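Local coordinates for hypothetical protein (PDB 4OO3), which is of uncharacterised function but probably acts as an NAD(P)-dependent oxidoreductase, pairing an N-terminal Rossmann fold with a C-terminal putative oxidoreductase domain, at residues G10-I15 with K88-I93; K37-Y42 with T67-I72; M144-M149 with G413-W418; D234-Y239 with E419-L424. All coordinates share one frame; numbering follows the deposited sequence.

In the fold
Interactions 1, 2 and 3 all reach one six-stranded parallel sheet. Strands 14-17 and 38-43 are neighbours in it, which makes interactions 1 and 2 consecutive joints, their centres 10 Å apart and linked by Tyr40 N to Leu14 O (3.0 Å, a probable hydrogen bond). Interaction 2 holds the outermost strand 70-75, while interaction 3 involves the opposite border, strand 145-147; their two centres lie about 25 Å apart. Interactions 3 and 4, 11 Å apart between centres, meet through Tyr146 OH and Glu419 OE2 (2.6 Å, a probable hydrogen bond); together they join helix 419-439 to the sheet and to the loop 234-239. The sheet is of the kind that binds dinucleotides in relatives.

Interaction 1 (G10-I15 with K88-I93); sequences GEVKLI and KGNVMI
The carboxamide of Asn90 lies against the backbone of 11-13 and grips it with both its polar atoms. Asn90 ND2 donates to Glu11 O (3.0 Å) with that oxygen only 2° out of the amide plane, and Asn90 OD1 accepts from Lys13 N at 2.8 Å along a nearly straight N-H line (173°), the donor tilted from the carbonyl plane. With chi1 at 58°, CG is wedged between the backbone N and the carbonyl carbon, a turn that folds the amide back over the incoming chain. An alanine here would probably leave Glu11 O and Lys13 N without these mates and let the approach to the strand shift.

Lys13 O takes two donors, Asn90 N and Val91 N, the latter from above its carbonyl plane. Regular parallel pairing follows: Ile15 N bonds to Val91 O, and Ile93 N to Ile15 O at 2.8 Å. On one face, Val12 CG1 meets Val91 CG2 at 3.8 Å, and Leu14 runs beside Val91 in the same direction, its CD2 also reaching Ile93 CG1. Ile15 points to the other face, where its CG1 lies over Gly89 CA (3.7 Å); a CB on Gly89 would clash there. Phe406 and Leu410 of helix 395-412 cover Val91, whereas Met83 of helix 79-86 covers Ile15 and Met92. Parallel pairing of strands 14-17 and 91-94, central in the 3-2-1-4-5-6 order, characterises the Rossmann fold.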
# COMPACT_ATOMS: atom_id res chain seq x y z
N GLY A 10 24.81 4.75 11.47
CA GLY A 10 25.43 3.76 10.60
C GLY A 10 25.22 2.30 10.98
O GLY A 10 25.82 1.41 10.38
N GLU A 11 24.36 2.05 11.97
CA GLU A 11 24.11 0.69 12.46
C GLU A 11 23.30 -0.15 11.47
O GLU A 11 23.50 -1.36 11.36
CB GLU A 11 23.39 0.73 13.82
CG GLU A 11 21.93 1.17 13.77
CD GLU A 11 21.25 1.17 15.12
OE1 GLU A 11 21.93 0.91 16.14
OE2 GLU A 11 20.03 1.44 15.18
N VAL A 12 22.38 0.49 10.76
CA VAL A 12 21.57 -0.18 9.75
C VAL A 12 22.34 -0.22 8.45
O VAL A 12 22.79 0.82 7.96
CB VAL A 12 20.22 0.53 9.54
CG1 VAL A 12 19.49 -0.00 8.31
CG2 VAL A 12 19.35 0.39 10.79
N LYS A 13 22.51 -1.42 7.90
CA LYS A 13 23.27 -1.63 6.67
C LYS A 13 22.36 -2.21 5.61
O LYS A 13 22.02 -3.39 5.66
CB LYS A 13 24.43 -2.59 6.91
CG LYS A 13 25.68 -1.93 7.47
CD LYS A 13 26.01 -2.39 8.87
CE LYS A 13 27.30 -1.74 9.36
NZ LYS A 13 27.97 -2.58 10.38
N LEU A 14 22.01 -1.40 4.62
CA LEU A 14 21.01 -1.77 3.62
C LEU A 14 21.53 -2.69 2.52
O LEU A 14 22.62 -2.49 1.99
CB LEU A 14 20.41 -0.53 2.95
CG LEU A 14 19.66 0.50 3.80
CD1 LEU A 14 19.04 1.55 2.89
CD2 LEU A 14 18.61 -0.17 4.66
N ILE A 15 20.72 -3.68 2.18
CA ILE A 15 20.90 -4.48 0.98
C ILE A 15 19.71 -4.19 0.09
O ILE A 15 18.58 -4.25 0.54
CB ILE A 15 20.87 -5.98 1.29
CG1 ILE A 15 21.98 -6.35 2.28
CG2 ILE A 15 21.00 -6.77 -0.00
CD1 ILE A 15 21.84 -7.74 2.86
N LYS A 88 26.49 -8.94 3.64
CA LYS A 88 27.15 -7.66 3.91
C LYS A 88 26.25 -6.64 4.61
O LYS A 88 26.73 -5.60 5.06
CB LYS A 88 27.72 -7.08 2.62
CG LYS A 88 29.09 -7.65 2.26
CD LYS A 88 29.47 -7.29 0.83
CE LYS A 88 30.97 -7.33 0.59
NZ LYS A 88 31.28 -6.81 -0.77
N GLY A 89 24.95 -6.94 4.70
CA GLY A 89 23.99 -6.02 5.31
C GLY A 89 23.10 -6.72 6.32
O GLY A 89 23.12 -7.94 6.43
N ASN A 90 22.32 -5.93 7.06
CA ASN A 90 21.40 -6.45 8.08
C ASN A 90 19.94 -6.03 7.90
O ASN A 90 19.09 -6.41 8.69
CB ASN A 90 21.89 -6.07 9.48
CG ASN A 90 22.04 -4.57 9.66
OD1 ASN A 90 21.38 -3.78 8.98
ND2 ASN A 90 22.90 -4.17 10.57
N VAL A 91 19.65 -5.25 6.85
CA VAL A 91 18.27 -4.96 6.45
C VAL A 91 18.17 -5.01 4.92
O VAL A 91 18.90 -4.29 4.23
CB VAL A 91 17.80 -3.57 6.91
CG1 VAL A 91 16.38 -3.29 6.42
CG2 VAL A 91 17.87 -3.45 8.42
N MSE A 92 17.26 -5.83 4.41
CA MSE A 92 17.07 -6.00 2.98
C MSE A 92 15.84 -5.25 2.55
O MSE A 92 14.78 -5.36 3.17
CB MSE A 92 16.92 -7.48 2.67
CG MSE A 92 16.99 -7.78 1.17
SE MSE A 92 15.18 -7.71 0.36
CE MSE A 92 14.61 -9.49 0.91
N ILE A 93 15.96 -4.49 1.46
CA ILE A 93 14.86 -3.73 0.90
C ILE A 93 14.36 -4.41 -0.38
O ILE A 93 15.10 -4.51 -1.36
CB ILE A 93 15.30 -2.30 0.54
CG1 ILE A 93 15.90 -1.59 1.77
CG2 ILE A 93 14.13 -1.51 -0.04
CD1 ILE A 93 14.97 -1.48 2.95

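Interaction 2 (K37-Y42 with T67-I72); sequences KDVYVY and TAWNEI
Asp38 and Asn70 run side by side on one face of the sheet, and Asn70 ND2 donates to Asp38 OD1 at 2.8 Å. The oxygen is met from above the carboxylate plane, 46° out of it, yet lies almost in the amide plane. A leucine in place of Asp38 would probably leave the Asn70 amide without this acceptor and free to turn. On the same face Ile72 CD1 approaches Tyr40 CE1.

On the other face, Val39 CG2 packs on Trp69 CE3 (3.7 Å). The backbone oxygen Lys37 O meets the edge of the Trp69 indole. Glu71, bent at chi2 (-74°), folds its carboxylate back beside Val39, OE2 coming within 3.4 Å of Val39 CB.

The backbones set this register: Asn70 N to Lys37 O, Val39 N to Asn70 O (2.9 Å, 177° at the hydrogen), Ile72 N to Val39 O and Val41 N to Ile72 O. A water donates to both Val41 O and Ile72 O, extending the link. Farther out, Trp69 NE1 is held by Gln28 O, and Ile56 of helix 47-61 packs on Trp69 and Glu71. Parallel strands 38-43 and 70-75, joined through helix 47-61, make a beta-alpha-beta unit of the Rossmann fold.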
# COMPACT_ATOMS: atom_id res chain seq x y z
N LYS A 37 26.00 4.87 4.98
CA LYS A 37 26.05 5.37 3.61
C LYS A 37 26.39 4.30 2.58
O LYS A 37 26.04 4.45 1.41
CB LYS A 37 27.05 6.52 3.49
CG LYS A 37 26.43 7.89 3.71
CD LYS A 37 25.98 8.11 5.15
CE LYS A 37 25.37 9.50 5.28
NZ LYS A 37 25.18 9.90 6.70
N ASP A 38 27.05 3.23 3.01
CA ASP A 38 27.41 2.12 2.14
C ASP A 38 26.21 1.20 1.99
O ASP A 38 25.71 0.66 2.97
CB ASP A 38 28.60 1.32 2.70
CG ASP A 38 29.90 2.10 2.69
OD1 ASP A 38 30.08 3.01 1.86
OD2 ASP A 38 30.78 1.79 3.52
N VAL A 39 25.76 1.04 0.75
CA VAL A 39 24.58 0.24 0.46
C VAL A 39 24.95 -0.85 -0.54
O VAL A 39 25.59 -0.60 -1.56
CB VAL A 39 23.44 1.13 -0.09
CG1 VAL A 39 22.24 0.29 -0.53
CG2 VAL A 39 23.03 2.16 0.97
N TYR A 40 24.52 -2.07 -0.25
CA TYR A 40 24.88 -3.23 -1.06
C TYR A 40 23.74 -3.63 -1.98
O TYR A 40 22.66 -4.00 -1.52
CB TYR A 40 25.32 -4.37 -0.13
CG TYR A 40 26.51 -3.96 0.71
CD1 TYR A 40 27.80 -4.06 0.21
CD2 TYR A 40 26.34 -3.43 1.99
CE1 TYR A 40 28.90 -3.67 0.95
CE2 TYR A 40 27.44 -3.03 2.74
CZ TYR A 40 28.71 -3.15 2.21
OH TYR A 40 29.82 -2.77 2.94
N VAL A 41 23.97 -3.52 -3.28
CA VAL A 41 22.98 -3.88 -4.30
C VAL A 41 23.35 -5.20 -4.98
O VAL A 41 24.50 -5.39 -5.41
CB VAL A 41 22.89 -2.77 -5.38
CG1 VAL A 41 21.97 -3.19 -6.53
CG2 VAL A 41 22.44 -1.45 -4.78
N TYR A 42 22.39 -6.12 -5.05
CA TYR A 42 22.52 -7.36 -5.80
C TYR A 42 21.34 -7.49 -6.75
O TYR A 42 20.18 -7.46 -6.31
CB TYR A 42 22.54 -8.57 -4.86
CG TYR A 42 23.68 -8.53 -3.87
CD1 TYR A 42 23.56 -7.81 -2.70
CD2 TYR A 42 24.87 -9.21 -4.12
CE1 TYR A 42 24.60 -7.76 -1.79
CE2 TYR A 42 25.91 -9.17 -3.20
CZ TYR A 42 25.76 -8.43 -2.04
OH TYR A 42 26.76 -8.36 -1.11
N THR A 67 21.85 13.51 -0.74
CA THR A 67 22.28 12.34 -0.00
C THR A 67 23.72 12.02 -0.40
O THR A 67 24.26 12.65 -1.30
CB THR A 67 21.36 11.14 -0.30
OG1 THR A 67 21.37 10.87 -1.71
CG2 THR A 67 19.93 11.44 0.14
N ALA A 68 24.32 11.06 0.28
CA ALA A 68 25.70 10.66 0.00
C ALA A 68 25.82 9.14 0.01
O ALA A 68 26.72 8.58 0.65
CB ALA A 68 26.64 11.28 1.03
N TRP A 69 24.94 8.46 -0.72
CA TRP A 69 24.93 7.00 -0.75
C TRP A 69 26.08 6.46 -1.59
O TRP A 69 26.35 6.97 -2.68
CB TRP A 69 23.63 6.44 -1.31
CG TRP A 69 22.43 6.92 -0.59
CD1 TRP A 69 21.47 7.75 -1.06
CD2 TRP A 69 22.06 6.60 0.76
NE1 TRP A 69 20.52 7.97 -0.10
CE2 TRP A 69 20.86 7.27 1.03
CE3 TRP A 69 22.63 5.80 1.76
CZ2 TRP A 69 20.21 7.18 2.27
CZ3 TRP A 69 21.99 5.71 2.98
CH2 TRP A 69 20.78 6.40 3.22
N ASN A 70 26.75 5.44 -1.07
CA ASN A 70 27.76 4.70 -1.80
C ASN A 70 27.21 3.34 -2.20
O ASN A 70 27.13 2.41 -1.39
CB ASN A 70 29.00 4.53 -0.94
CG ASN A 70 30.09 3.74 -1.63
OD1 ASN A 70 30.21 3.78 -2.85
ND2 ASN A 70 30.89 3.03 -0.85
N GLU A 71 26.81 3.22 -3.46
CA GLU A 71 26.18 2.01 -3.96
C GLU A 71 27.25 1.01 -4.40
O GLU A 71 27.89 1.18 -5.43
CB GLU A 71 25.22 2.34 -5.10
CG GLU A 71 24.13 3.32 -4.72
CD GLU A 71 23.06 2.70 -3.85
OE1 GLU A 71 22.44 1.71 -4.27
OE2 GLU A 71 22.81 3.23 -2.74
N ILE A 72 27.46 -0.02 -3.58
CA ILE A 72 28.38 -1.09 -3.91
C ILE A 72 27.59 -2.16 -4.64
O ILE A 72 26.86 -2.93 -4.02
CB ILE A 72 29.04 -1.67 -2.65
CG1 ILE A 72 29.76 -0.57 -1.87
CG2 ILE A 72 30.01 -2.77 -3.03
CD1 ILE A 72 30.00 -0.89 -0.41
O HOH W 1 26.81 -5.63 -3.58

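Interaction 3 (M144-M149 with G413-W418); sequences MLYDIM and GKLPDW
One face of the Tyr146 ring receives Leu415: its CD2 sits 3.8 Å above the ring plane, offset toward the rim, in a CH-pi contact 25° off the normal. The other methyl, Leu415 CD1, approaches Tyr146 CD1 at 3.6 Å, which places the forked end of the leucine across the CD1-CE1 side of the ring. Beyond the ring, the hydroxyl is hydrogen-bonded to Glu419, at the start of the helix that follows the loop, and this fixes the far end of the tyrosine. Tyr146 has CG anti to its own nitrogen (chi1 -157°), a rotation that carries the ring out from the sheet border toward the loop.

Met144, a selenomethionine, closes on Leu415 beside the ring. Its chain is extended through chi2 and then bends at chi3 (57°), bringing the terminal CE to 3.5 Å from Leu415 CD2, a tight carbon pair. Leu415 CD2 therefore touches both the selenomethionine methyl and the aromatic face. Leu415 CD1 also comes to 3.9 Å from Leu145 O. No hydrogen bond crosses between the segments; the contact rests on apolar groups, with Met144 CG brushing Gly413 O at 3.8 Å.

Gly413, with positive phi, ends helix 395-412, and the loop to helix 419-439 carries Leu415 to border strand 145-147. From the former helix Tyr409 packs on Pro416 and Phe406 on Met144 and Tyr146; from the latter, Met423 packs on Tyr146 and Leu415.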
# COMPACT_ATOMS: atom_id res chain seq x y z
N MSE A 144 12.76 -8.82 12.04
CA MSE A 144 11.52 -8.21 11.64
C MSE A 144 11.28 -8.38 10.17
O MSE A 144 12.21 -8.28 9.37
CB MSE A 144 11.55 -6.73 11.93
CG MSE A 144 10.90 -6.44 13.28
SE MSE A 144 11.16 -4.54 13.68
CE MSE A 144 10.29 -3.88 12.06
N LEU A 145 10.03 -8.66 9.82
CA LEU A 145 9.53 -8.58 8.46
C LEU A 145 8.42 -7.55 8.47
O LEU A 145 7.50 -7.64 9.28
CB LEU A 145 8.99 -9.95 8.00
CG LEU A 145 8.24 -10.02 6.66
CD1 LEU A 145 9.09 -9.48 5.51
CD2 LEU A 145 7.82 -11.45 6.37
N TYR A 146 8.49 -6.56 7.58
CA TYR A 146 7.51 -5.47 7.56
C TYR A 146 7.20 -5.06 6.13
O TYR A 146 8.09 -5.09 5.28
CB TYR A 146 8.05 -4.27 8.33
CG TYR A 146 7.00 -3.32 8.85
CD1 TYR A 146 5.91 -3.78 9.57
CD2 TYR A 146 7.12 -1.95 8.67
CE1 TYR A 146 4.96 -2.92 10.07
CE2 TYR A 146 6.17 -1.07 9.17
CZ TYR A 146 5.09 -1.57 9.86
OH TYR A 146 4.14 -0.73 10.37
N ASP A 147 5.95 -4.68 5.87
CA ASP A 147 5.62 -4.07 4.59
C ASP A 147 5.28 -2.58 4.73
O ASP A 147 5.32 -2.02 5.82
CB ASP A 147 4.56 -4.87 3.80
CG ASP A 147 3.20 -4.95 4.49
OD1 ASP A 147 2.96 -4.27 5.52
OD2 ASP A 147 2.35 -5.70 3.96
N ILE A 148 4.97 -1.95 3.61
CA ILE A 148 4.88 -0.50 3.53
C ILE A 148 3.45 -0.05 3.24
O ILE A 148 3.05 0.06 2.07
CB ILE A 148 5.87 0.01 2.46
CG1 ILE A 148 7.29 -0.47 2.81
CG2 ILE A 148 5.81 1.54 2.38
CD1 ILE A 148 8.30 -0.30 1.70
N MSE A 149 2.69 0.20 4.31
CA MSE A 149 1.31 0.68 4.23
C MSE A 149 1.31 2.19 4.37
O MSE A 149 1.12 2.73 5.46
CB MSE A 149 0.46 0.04 5.33
CG MSE A 149 0.41 -1.48 5.23
SE MSE A 149 -0.63 -2.01 3.64
CE MSE A 149 0.83 -2.60 2.47
N GLY A 413 13.28 -4.44 18.35
CA GLY A 413 13.35 -5.78 17.76
C GLY A 413 11.98 -6.37 17.48
O GLY A 413 11.87 -7.38 16.78
N LYS A 414 10.93 -5.73 18.00
CA LYS A 414 9.58 -6.26 17.95
C LYS A 414 8.60 -5.18 17.52
O LYS A 414 8.65 -4.05 18.00
CB LYS A 414 9.18 -6.79 19.33
CG LYS A 414 8.12 -7.87 19.28
CD LYS A 414 7.12 -7.76 20.42
CE LYS A 414 5.96 -8.74 20.25
NZ LYS A 414 4.66 -8.22 20.75
N LEU A 415 7.70 -5.54 16.60
CA LEU A 415 6.58 -4.68 16.22
C LEU A 415 5.48 -4.76 17.27
O LEU A 415 5.46 -5.69 18.07
CB LEU A 415 6.02 -5.12 14.88
CG LEU A 415 6.97 -4.94 13.70
CD1 LEU A 415 6.53 -5.81 12.53
CD2 LEU A 415 7.06 -3.47 13.30
N PRO A 416 4.55 -3.79 17.28
CA PRO A 416 3.38 -3.93 18.16
C PRO A 416 2.52 -5.17 17.86
O PRO A 416 2.47 -5.64 16.72
CB PRO A 416 2.58 -2.64 17.90
CG PRO A 416 3.20 -1.99 16.71
CD PRO A 416 4.61 -2.47 16.63
N ASP A 417 1.86 -5.66 18.90
CA ASP A 417 1.05 -6.89 18.89
C ASP A 417 0.32 -7.20 17.60
O ASP A 417 0.42 -8.30 17.06
CB ASP A 417 -0.01 -6.81 20.00
CG ASP A 417 0.54 -7.12 21.37
OD1 ASP A 417 1.78 -7.27 21.52
OD2 ASP A 417 -0.29 -7.22 22.31
N TRP A 418 -0.44 -6.22 17.12
CA TRP A 418 -1.41 -6.44 16.06
C TRP A 418 -0.80 -6.55 14.65
O TRP A 418 -1.45 -7.07 13.75
CB TRP A 418 -2.49 -5.35 16.09
CG TRP A 418 -1.94 -3.95 16.11
CD1 TRP A 418 -1.66 -3.20 17.22
CD2 TRP A 418 -1.58 -3.14 14.98
NE1 TRP A 418 -1.16 -1.98 16.85
CE2 TRP A 418 -1.11 -1.91 15.49
CE3 TRP A 418 -1.62 -3.33 13.60
CZ2 TRP A 418 -0.67 -0.87 14.65
CZ3 TRP A 418 -1.20 -2.30 12.77
CH2 TRP A 418 -0.73 -1.09 13.30

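Interaction 4 (D234-Y239 with E419-L424); sequences DQIIDY and EVPNML
The Asn422 side chain makes two hydrogen bonds, one given and one received, that tie the helix to the extended backbone of 234-239. Asn422 ND2 donates to Gln235 O (3.0 Å), the acceptor close to the amide plane, and Asn422 OD1 accepts from Ile237 N at 2.7 Å, nearly straight at 171°. Both ends of the amide are used, and this pins its flip. Asn422 has CG beside its backbone N (chi1 -65°), which swings the amide off the helix flank onto the loop, where OD1 also comes within 3.5 Å of Ile237 CB.

A water makes the third polar link. It donates to Pro421 O (2.8 Å) and to Ile237 O, and accepts from Tyr239 N at 2.9 Å. Pro421 O belongs to the first turn of helix 419-439, and the water joins it to the loop just where the short helix 239-242 begins; there Asp238 is the N-cap, its OD1 bonded to Arg240 N. Both segments belong to the putative oxidoreductase C-terminal domain, where loop and N-cap lead into helix 239-242 beside helix 419-439.

Apolar contacts complete the joint: Ile236, between the two residues bonded to the amide, lays CG2 on Pro421 CG (3.8 Å), and farther along Tyr239 CD2 approaches Leu424 CB at 4.1 Å. The Tyr239 ring also stacks with Tyr428 and meets Phe128 edge-to-face, while Phe135 of helix 125-140 packs on Leu424.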
# COMPACT_ATOMS: atom_id res chain seq x y z
N ASP A 234 -6.14 -1.15 16.19
CA ASP A 234 -5.31 -1.89 17.14
C ASP A 234 -5.90 -3.23 17.62
O ASP A 234 -5.38 -3.82 18.55
CB ASP A 234 -4.97 -1.00 18.34
CG ASP A 234 -4.19 0.25 17.95
OD1 ASP A 234 -3.71 0.32 16.81
OD2 ASP A 234 -4.06 1.15 18.80
N GLN A 235 -6.97 -3.70 16.98
CA GLN A 235 -7.52 -5.02 17.28
C GLN A 235 -6.78 -6.07 16.47
O GLN A 235 -6.56 -5.91 15.26
CB GLN A 235 -9.01 -5.08 16.94
CG GLN A 235 -9.86 -4.08 17.71
CD GLN A 235 -11.31 -4.10 17.26
OE1 GLN A 235 -11.87 -5.17 17.01
NE2 GLN A 235 -11.91 -2.93 17.15
N ILE A 236 -6.39 -7.16 17.14
CA ILE A 236 -5.71 -8.28 16.51
C ILE A 236 -6.74 -9.08 15.71
O ILE A 236 -7.71 -9.55 16.28
CB ILE A 236 -5.05 -9.20 17.56
CG1 ILE A 236 -3.96 -8.42 18.31
CG2 ILE A 236 -4.47 -10.45 16.90
CD1 ILE A 236 -3.22 -9.21 19.35
N ILE A 237 -6.53 -9.20 14.40
CA ILE A 237 -7.44 -9.97 13.55
C ILE A 237 -6.88 -11.39 13.40
O ILE A 237 -5.75 -11.56 12.94
CB ILE A 237 -7.60 -9.34 12.15
CG1 ILE A 237 -7.94 -7.84 12.23
CG2 ILE A 237 -8.66 -10.09 11.34
CD1 ILE A 237 -9.26 -7.51 12.90
N ASP A 238 -7.67 -12.39 13.80
CA ASP A 238 -7.31 -13.79 13.62
C ASP A 238 -7.94 -14.25 12.31
O ASP A 238 -9.15 -14.43 12.24
CB ASP A 238 -7.81 -14.64 14.79
CG ASP A 238 -7.41 -16.11 14.67
OD1 ASP A 238 -6.83 -16.52 13.64
OD2 ASP A 238 -7.70 -16.88 15.61
N TYR A 239 -7.12 -14.44 11.28
CA TYR A 239 -7.65 -14.71 9.95
C TYR A 239 -8.35 -16.07 9.86
O TYR A 239 -9.21 -16.27 9.01
CB TYR A 239 -6.57 -14.53 8.86
CG TYR A 239 -5.59 -15.67 8.71
CD1 TYR A 239 -5.92 -16.81 8.00
CD2 TYR A 239 -4.31 -15.59 9.27
CE1 TYR A 239 -5.03 -17.85 7.86
CE2 TYR A 239 -3.41 -16.62 9.12
CZ TYR A 239 -3.78 -17.75 8.42
OH TYR A 239 -2.92 -18.79 8.26
N GLU A 419 0.43 -6.09 14.47
CA GLU A 419 0.99 -5.91 13.12
C GLU A 419 1.16 -7.21 12.31
O GLU A 419 0.68 -7.29 11.18
CB GLU A 419 2.31 -5.13 13.16
CG GLU A 419 2.13 -3.62 13.27
CD GLU A 419 1.96 -2.93 11.92
OE1 GLU A 419 1.53 -3.58 10.94
OE2 GLU A 419 2.27 -1.73 11.82
N VAL A 420 1.84 -8.21 12.87
CA VAL A 420 2.07 -9.45 12.14
C VAL A 420 0.76 -10.20 11.89
O VAL A 420 0.45 -10.51 10.73
CB VAL A 420 3.10 -10.36 12.85
CG1 VAL A 420 3.13 -11.75 12.22
CG2 VAL A 420 4.47 -9.72 12.81
N PRO A 421 -0.02 -10.46 12.94
CA PRO A 421 -1.28 -11.16 12.66
C PRO A 421 -2.17 -10.41 11.64
O PRO A 421 -2.80 -11.05 10.81
CB PRO A 421 -1.96 -11.27 14.03
CG PRO A 421 -1.21 -10.38 14.95
CD PRO A 421 0.17 -10.22 14.38
N ASN A 422 -2.19 -9.08 11.69
CA ASN A 422 -3.01 -8.29 10.75
C ASN A 422 -2.46 -8.20 9.33
O ASN A 422 -3.24 -8.09 8.38
CB ASN A 422 -3.29 -6.90 11.32
CG ASN A 422 -4.14 -6.95 12.58
OD1 ASN A 422 -4.51 -8.03 13.05
ND2 ASN A 422 -4.44 -5.79 13.13
N MSE A 423 -1.13 -8.26 9.17
CA MSE A 423 -0.53 -8.39 7.84
C MSE A 423 -0.96 -9.72 7.26
O MSE A 423 -1.39 -9.80 6.10
CB MSE A 423 1.00 -8.28 7.88
CG MSE A 423 1.46 -6.83 8.04
SE MSE A 423 3.41 -6.67 7.90
CE MSE A 423 3.94 -7.24 9.71
N LEU A 424 -0.89 -10.78 8.06
CA LEU A 424 -1.36 -12.09 7.63
C LEU A 424 -2.86 -12.11 7.30
O LEU A 424 -3.25 -12.67 6.29
CB LEU A 424 -1.04 -13.15 8.67
CG LEU A 424 0.42 -13.57 8.76
CD1 LEU A 424 0.60 -14.54 9.92
CD2 LEU A 424 0.88 -14.20 7.45
O HOH W 2 -4.48 -13.22 11.35